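Local coordinates for trypsin-resistant surface T6 protein (Streptococcus pyogenes serotype M6, PDB 4P0D), which probably serves as the backbone subunit of the pili of this bacterium, being a surface protein built of three domains, at residues 152-157 and 172-177; 196-201 and 259-264; 163-168 and 365-370. The protein carries 1 engineered substitution. All coordinates share one frame; numbering follows the deposited sequence.

How the contacts relate
After the N-terminal domain the chain runs into strand 139-155. Contact 1 closes when it returns antiparallel at 172-177. The loop between them holds the small hairpin of strands 158-160 and 163-165. Contact 3 starts from that hairpin, so it crosses contact 1. It closes only at 365-370, far along the chain. Contact 2 opens after contact 1 has closed, at 196-201, and closes at 259-264. It is therefore nested inside contact 3. Contacts 1 and 2 adjoin through strands 171-179 and 258-265, which are neighbours: Tyr174 and Leu176 of contact 1 pack on Met198 and Tyr261 of contact 2. Contact 3 joins the hairpin to the prealbumin-like region.

Contact 1 (152-157 and 172-177); sequences KKVTGT and LSYSLT
Strands 152-155 and 172-177 run antiparallel, their axes 4.7 Å apart at 159°, with Lys153-Ser175 and Thr155-Ser173 as hydrogen-bonded pairs and Lys152-Leu176 and Val154-Tyr174 as non-hydrogen-bonded pairs. Each hydrogen-bonded pair has two backbone bonds. Lys153 N reaches Ser175 O at 2.9 Å, and Ser173 N reaches Thr155 O at 2.9 Å. The CA atoms of Lys152, Val154 and Tyr174 add CA-H...O contacts to carbonyls across the strands.

One face carries the apolar packing. Val154 and Tyr174 lie side by side and point the same way. The CG2 methyl of Val154 sits over one face of the Tyr174 ring, 3.8 Å from its centroid and 16° off the normal, a CH-pi contact. This methyl stands anti to the backbone N, and it also reaches Leu172 CB. Leu176 CD2 lies 3.6 Å from Lys152 CB, the two side chains crossing at a slant.

Lys152 forms an intramolecular isopeptide bond, the cross-link known from Gram-positive pilins with Ig-like domains. Its NZ is joined covalently to CG of Asn278 on strand 276-285, and it is hydrogen-bonded to Asp196. The chain leaves CB extended and bends at chi3 (81°), which leaves NZ near Tyr174 CD2 and CE2.

The other face is more polar. Lys153 CB touches Ser175 OG at 3.5 Å, while the rest of the lysine leads away. Thr155 OG1 has a weak bond to Ser173 O at 3.5 Å. Beyond the strand, Thr157 CG2 meets Leu172 CD2 at 3.7 Å, and strand 307-316 covers both residues through Val316.

Contact 2 (196-201 and 259-264); sequences DNMSEG and ISYKAV
This is a buried side-chain contact across the interior of the middle domain. It joins the end of strand 192-197 and the turn after it to strand 258-265. The nearest CA pair, Met198 and Ala263, is 8.1 Å apart, so side chains bridge the gap. Tyr261 OH donates to Asp196 OD2 at a short 2.5 Å. The bond uses the anti lone pair of OD2, away from OD1, and the carboxylate and ring planes stand 80° apart.

Asp196 sits at the isopeptide bond between Lys152 and Asn278. Its position is consistent with that of the acidic residue that accompanies such links in related pilins. OD2 is also hydrogen-bonded to Lys152 NZ, while OD1 accepts a hydrogen bond from the backbone N of Lys279. The carboxylate is thus held at both oxygens.

Met198 approaches Tyr261 at the ring edge. Its CE lies in the ring plane, 3.5 Å from Tyr261 CE2. The methionine chain bends at chi2 (-81°), and its SD comes within 4.0 Å of Ala263 CB. The Tyr261 ring also makes an edge-to-face contact with Phe243.

Contact 3 (163-168 and 365-370); sequences KKTTSL and VSSGKY
No ring face enters the contact of Thr165, Thr166 and Ser167 with Val365, Ser366 and Ser367; the flat groups that meet here are peptides. Thr166 O lies 3.0 Å from Ser366 N, but the angle is too poor for a hydrogen bond. Within 365-370, Tyr370 OH donates to Ser366 O at 2.6 Å. It comes from above the carbonyl plane, 37° out of it, and so ties the ring to the loop that makes the contact.

Thr165 OG1 carries the polar bonding. It accepts hydrogen bonds from Ser367 N, at 3.0 Å with an N-H...O angle of 162°, and from Ser367 OG at 3.2 Å. Its own proton goes to Ile158 O. Three bonds therefore fix this hydroxyl. The contact joins the small hairpin of strands 158-160 and 163-165 to the loop that leads into strand 368-376 of the prealbumin-like domain. It is a polar interdomain contact, between the middle and C-terminal parts of the pilin.

Thr165 OG1 stands between its backbone N and carbonyl carbon (chi1 72°), which turns it to the loop. There it also touches Ser366 CB at 3.5 Å. Further along, Ser167 CB rests 3.8 Å from Val365 CA, while Ser167 OG bonds to Ser170.

Contact 1 (152-157 and 172-177)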
# COMPACT_ATOMS: atom_id res chain seq x y z
N LYS A 152 6.28 -1.51 -0.70
CA LYS A 152 5.66 -2.81 -0.57
C LYS A 152 6.25 -3.81 -1.55
O LYS A 152 6.47 -3.51 -2.73
CB LYS A 152 4.15 -2.74 -0.77
CG LYS A 152 3.48 -4.10 -0.57
CD LYS A 152 2.01 -4.02 -0.19
CE LYS A 152 1.14 -3.80 -1.41
NZ LYS A 152 -0.27 -4.27 -1.25
N LYS A 153 6.48 -5.02 -1.05
CA LYS A 153 6.97 -6.11 -1.86
C LYS A 153 6.06 -7.33 -1.69
O LYS A 153 5.39 -7.48 -0.68
CB LYS A 153 8.39 -6.47 -1.43
CG LYS A 153 9.48 -5.49 -1.83
CD LYS A 153 10.79 -5.95 -1.20
CE LYS A 153 11.90 -4.92 -1.30
NZ LYS A 153 12.75 -5.12 -2.51
N VAL A 154 6.06 -8.18 -2.71
CA VAL A 154 5.32 -9.43 -2.69
C VAL A 154 6.20 -10.58 -3.16
O VAL A 154 7.02 -10.42 -4.06
CB VAL A 154 3.99 -9.36 -3.48
CG1 VAL A 154 4.20 -9.13 -4.98
CG2 VAL A 154 3.16 -10.61 -3.25
N THR A 155 6.06 -11.73 -2.50
CA THR A 155 6.73 -12.94 -2.95
C THR A 155 5.72 -14.07 -2.93
O THR A 155 4.62 -13.90 -2.41
CB THR A 155 7.92 -13.27 -2.06
OG1 THR A 155 7.47 -13.43 -0.70
CG2 THR A 155 8.98 -12.14 -2.16
N GLY A 156 6.08 -15.21 -3.52
CA GLY A 156 5.16 -16.34 -3.67
C GLY A 156 4.59 -16.41 -5.08
O GLY A 156 3.82 -17.31 -5.41
N THR A 157 4.98 -15.42 -5.89
CA THR A 157 4.52 -15.25 -7.26
C THR A 157 5.54 -15.85 -8.23
O THR A 157 6.67 -16.23 -7.84
CB THR A 157 4.40 -13.74 -7.59
OG1 THR A 157 5.58 -13.07 -7.13
CG2 THR A 157 3.16 -13.10 -6.91
N LEU A 172 0.26 -15.63 -1.09
CA LEU A 172 1.20 -14.56 -1.42
C LEU A 172 1.64 -13.84 -0.15
O LEU A 172 0.81 -13.59 0.75
CB LEU A 172 0.54 -13.58 -2.38
CG LEU A 172 0.05 -14.17 -3.70
CD1 LEU A 172 -0.45 -13.09 -4.63
CD2 LEU A 172 1.15 -14.93 -4.40
N SER A 173 2.93 -13.51 -0.08
CA SER A 173 3.53 -12.97 1.14
C SER A 173 3.96 -11.54 0.86
O SER A 173 4.83 -11.29 0.05
CB SER A 173 4.74 -13.80 1.57
OG SER A 173 4.31 -15.12 1.91
N TYR A 174 3.32 -10.62 1.56
CA TYR A 174 3.56 -9.20 1.39
C TYR A 174 4.39 -8.67 2.56
O TYR A 174 4.30 -9.15 3.69
CB TYR A 174 2.23 -8.46 1.35
CG TYR A 174 1.36 -8.77 0.16
CD1 TYR A 174 0.48 -9.85 0.17
CD2 TYR A 174 1.40 -7.97 -0.97
CE1 TYR A 174 -0.33 -10.11 -0.91
CE2 TYR A 174 0.60 -8.24 -2.07
CZ TYR A 174 -0.26 -9.30 -2.03
OH TYR A 174 -1.06 -9.53 -3.12
N SER A 175 5.19 -7.66 2.27
CA SER A 175 6.06 -7.02 3.25
C SER A 175 6.12 -5.52 3.01
O SER A 175 6.18 -5.06 1.86
CB SER A 175 7.46 -7.64 3.21
OG SER A 175 8.08 -7.42 1.96
N LEU A 176 6.07 -4.76 4.10
CA LEU A 176 6.13 -3.31 4.05
C LEU A 176 7.34 -2.84 4.81
O LEU A 176 7.63 -3.34 5.90
CB LEU A 176 4.90 -2.70 4.69
CG LEU A 176 3.53 -2.98 4.12
CD1 LEU A 176 2.46 -2.38 5.03
CD2 LEU A 176 3.41 -2.40 2.72
N THR A 177 8.08 -1.90 4.23
CA THR A 177 9.07 -1.15 5.01
C THR A 177 8.76 0.33 4.82
O THR A 177 8.14 0.72 3.83
CB THR A 177 10.50 -1.44 4.58
OG1 THR A 177 10.69 -0.97 3.24
CG2 THR A 177 10.82 -2.95 4.65

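Contact 2 (196-201 and 259-264)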
# COMPACT_ATOMS: atom_id res chain seq x y z
N ASP A 196 -3.57 -1.26 4.67
CA ASP A 196 -3.66 -1.91 3.36
C ASP A 196 -5.04 -2.50 3.21
O ASP A 196 -5.71 -2.80 4.21
CB ASP A 196 -2.57 -2.98 3.21
CG ASP A 196 -2.25 -3.32 1.75
OD1 ASP A 196 -2.95 -2.89 0.83
OD2 ASP A 196 -1.29 -4.08 1.52
N ASN A 197 -5.48 -2.60 1.97
CA ASN A 197 -6.69 -3.35 1.64
C ASN A 197 -6.45 -4.10 0.34
O ASN A 197 -5.98 -3.54 -0.66
CB ASN A 197 -7.91 -2.43 1.51
CG ASN A 197 -9.24 -3.19 1.65
OD1 ASN A 197 -9.45 -3.97 2.57
ND2 ASN A 197 -10.15 -2.93 0.73
N MET A 198 -6.72 -5.38 0.37
CA MET A 198 -6.49 -6.26 -0.76
C MET A 198 -7.68 -6.17 -1.70
O MET A 198 -8.82 -6.09 -1.24
CB MET A 198 -6.34 -7.69 -0.27
CG MET A 198 -5.16 -7.96 0.64
SD MET A 198 -3.67 -8.18 -0.32
CE MET A 198 -2.47 -8.01 0.99
N SER A 199 -7.43 -6.23 -3.00
CA SER A 199 -8.53 -6.34 -3.97
C SER A 199 -9.26 -7.66 -3.74
O SER A 199 -8.75 -8.55 -3.04
CB SER A 199 -8.01 -6.27 -5.41
OG SER A 199 -7.02 -7.26 -5.61
N GLU A 200 -10.46 -7.78 -4.32
CA GLU A 200 -11.37 -8.83 -3.86
C GLU A 200 -10.93 -10.24 -4.21
O GLU A 200 -11.36 -11.17 -3.56
CB GLU A 200 -12.83 -8.57 -4.31
CG GLU A 200 -13.09 -8.66 -5.80
CD GLU A 200 -14.57 -8.80 -6.14
OE1 GLU A 200 -14.87 -8.89 -7.34
OE2 GLU A 200 -15.44 -8.85 -5.23
N GLY A 201 -10.05 -10.39 -5.20
CA GLY A 201 -9.55 -11.71 -5.61
C GLY A 201 -8.45 -12.28 -4.71
O GLY A 201 -7.90 -13.35 -5.00
N ILE A 259 6.66 -4.78 8.53
CA ILE A 259 5.36 -5.42 8.62
C ILE A 259 5.27 -6.50 7.54
O ILE A 259 5.62 -6.24 6.39
CB ILE A 259 4.22 -4.38 8.44
CG1 ILE A 259 4.35 -3.24 9.46
CG2 ILE A 259 2.83 -5.01 8.53
CD1 ILE A 259 3.22 -2.23 9.37
N SER A 260 4.78 -7.68 7.90
CA SER A 260 4.52 -8.73 6.93
C SER A 260 3.11 -9.28 7.08
O SER A 260 2.52 -9.23 8.16
CB SER A 260 5.57 -9.84 7.08
OG SER A 260 6.80 -9.28 6.71
N TYR A 261 2.57 -9.78 5.98
CA TYR A 261 1.25 -10.41 6.00
C TYR A 261 1.02 -11.22 4.73
O TYR A 261 1.75 -11.09 3.75
CB TYR A 261 0.14 -9.39 6.20
CG TYR A 261 0.28 -8.14 5.37
CD1 TYR A 261 1.09 -7.08 5.79
CD2 TYR A 261 -0.41 -7.99 4.17
CE1 TYR A 261 1.22 -5.92 5.03
CE2 TYR A 261 -0.29 -6.85 3.41
CZ TYR A 261 0.50 -5.81 3.84
OH TYR A 261 0.59 -4.67 3.06
N LYS A 262 0.00 -12.07 4.76
CA LYS A 262 -0.26 -12.96 3.66
C LYS A 262 -1.67 -12.83 3.17
O LYS A 262 -2.55 -12.45 3.93
CB LYS A 262 -0.06 -14.39 4.12
CG LYS A 262 1.38 -14.76 4.38
CD LYS A 262 1.37 -16.18 4.91
CE LYS A 262 2.75 -16.73 5.16
NZ LYS A 262 2.53 -18.12 5.68
N ALA A 263 -1.88 -13.18 1.91
CA ALA A 263 -3.20 -13.36 1.38
C ALA A 263 -3.22 -14.54 0.41
O ALA A 263 -2.18 -14.92 -0.12
CB ALA A 263 -3.69 -12.09 0.71
N VAL A 264 -4.39 -15.13 0.21
CA VAL A 264 -4.51 -16.29 -0.70
C VAL A 264 -5.45 -16.00 -1.87
O VAL A 264 -6.57 -15.49 -1.68
CB VAL A 264 -5.01 -17.54 0.05
CG1 VAL A 264 -6.42 -17.32 0.55
CG2 VAL A 264 -4.94 -18.76 -0.86

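Contact 3 (163-168 and 365-370)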
# COMPACT_ATOMS: atom_id res chain seq x y z
N LYS A 163 6.17 -8.94 -15.03
CA LYS A 163 4.85 -9.12 -14.41
C LYS A 163 4.92 -10.20 -13.34
O LYS A 163 5.38 -11.30 -13.62
CB LYS A 163 3.83 -9.57 -15.45
CG LYS A 163 3.63 -8.61 -16.62
CD LYS A 163 2.77 -7.43 -16.21
CE LYS A 163 2.34 -6.57 -17.40
NZ LYS A 163 3.44 -6.32 -18.37
N LYS A 164 4.45 -9.91 -12.13
CA LYS A 164 4.32 -10.96 -11.14
C LYS A 164 2.98 -11.67 -11.30
O LYS A 164 1.95 -11.03 -11.30
CB LYS A 164 4.56 -10.42 -9.72
CG LYS A 164 6.00 -9.91 -9.56
CD LYS A 164 6.39 -9.63 -8.13
CE LYS A 164 7.80 -9.03 -8.05
NZ LYS A 164 8.88 -10.01 -8.37
N THR A 165 3.03 -12.99 -11.46
CA THR A 165 1.83 -13.78 -11.72
C THR A 165 1.59 -14.83 -10.63
O THR A 165 2.49 -15.22 -9.90
CB THR A 165 1.90 -14.48 -13.09
OG1 THR A 165 2.85 -15.55 -13.04
CG2 THR A 165 2.33 -13.49 -14.18
N THR A 166 0.36 -15.31 -10.54
CA THR A 166 -0.01 -16.28 -9.52
C THR A 166 -1.16 -17.16 -10.01
O THR A 166 -1.65 -17.01 -11.15
CB THR A 166 -0.40 -15.54 -8.22
OG1 THR A 166 -0.53 -16.49 -7.14
CG2 THR A 166 -1.68 -14.80 -8.41
N SER A 167 -1.63 -18.06 -9.15
CA SER A 167 -2.68 -18.98 -9.52
C SER A 167 -3.67 -19.14 -8.38
O SER A 167 -3.36 -18.82 -7.22
CB SER A 167 -2.06 -20.31 -9.92
OG SER A 167 -1.42 -20.92 -8.79
N LEU A 168 -4.87 -19.62 -8.71
CA LEU A 168 -5.90 -19.91 -7.70
C LEU A 168 -5.36 -20.80 -6.58
O LEU A 168 -4.73 -21.83 -6.84
CB LEU A 168 -7.12 -20.58 -8.35
CG LEU A 168 -8.21 -21.08 -7.40
CD1 LEU A 168 -8.91 -19.89 -6.75
CD2 LEU A 168 -9.21 -21.92 -8.17
N VAL A 365 -4.42 -19.30 -13.52
CA VAL A 365 -3.09 -19.87 -13.53
C VAL A 365 -1.99 -18.82 -13.68
O VAL A 365 -2.20 -17.78 -14.28
CB VAL A 365 -2.95 -20.93 -14.66
CG1 VAL A 365 -3.99 -22.02 -14.49
CG2 VAL A 365 -3.05 -20.30 -16.06
N SER A 366 -0.81 -19.13 -13.16
CA SER A 366 0.34 -18.25 -13.30
C SER A 366 0.99 -18.48 -14.66
O SER A 366 0.68 -19.45 -15.34
CB SER A 366 1.36 -18.56 -12.22
OG SER A 366 1.96 -19.83 -12.44
N SER A 367 1.93 -17.61 -15.03
CA SER A 367 2.71 -17.85 -16.24
C SER A 367 3.38 -19.20 -16.12
O SER A 367 3.79 -19.60 -15.01
CB SER A 367 3.74 -16.74 -16.44
OG SER A 367 4.70 -16.73 -15.39
N GLY A 368 3.46 -19.93 -17.22
CA GLY A 368 4.08 -21.25 -17.20
C GLY A 368 3.59 -22.17 -18.29
O GLY A 368 2.82 -21.78 -19.16
N LYS A 369 4.06 -23.42 -18.24
CA LYS A 369 3.67 -24.45 -19.22
C LYS A 369 2.64 -25.37 -18.58
O LYS A 369 2.80 -25.78 -17.41
CB LYS A 369 4.89 -25.29 -19.63
CG LYS A 369 6.09 -24.50 -20.16
N TYR A 370 1.60 -25.72 -19.34
CA TYR A 370 0.53 -26.58 -18.85
C TYR A 370 0.20 -27.68 -19.85
O TYR A 370 0.66 -27.65 -20.99
CB TYR A 370 -0.73 -25.75 -18.53
CG TYR A 370 -0.43 -24.73 -17.48
CD1 TYR A 370 0.13 -23.50 -17.81
CD2 TYR A 370 -0.65 -25.01 -16.13
CE1 TYR A 370 0.44 -22.57 -16.85
CE2 TYR A 370 -0.35 -24.08 -15.15
CZ TYR A 370 0.20 -22.87 -15.51
OH TYR A 370 0.51 -21.94 -14.55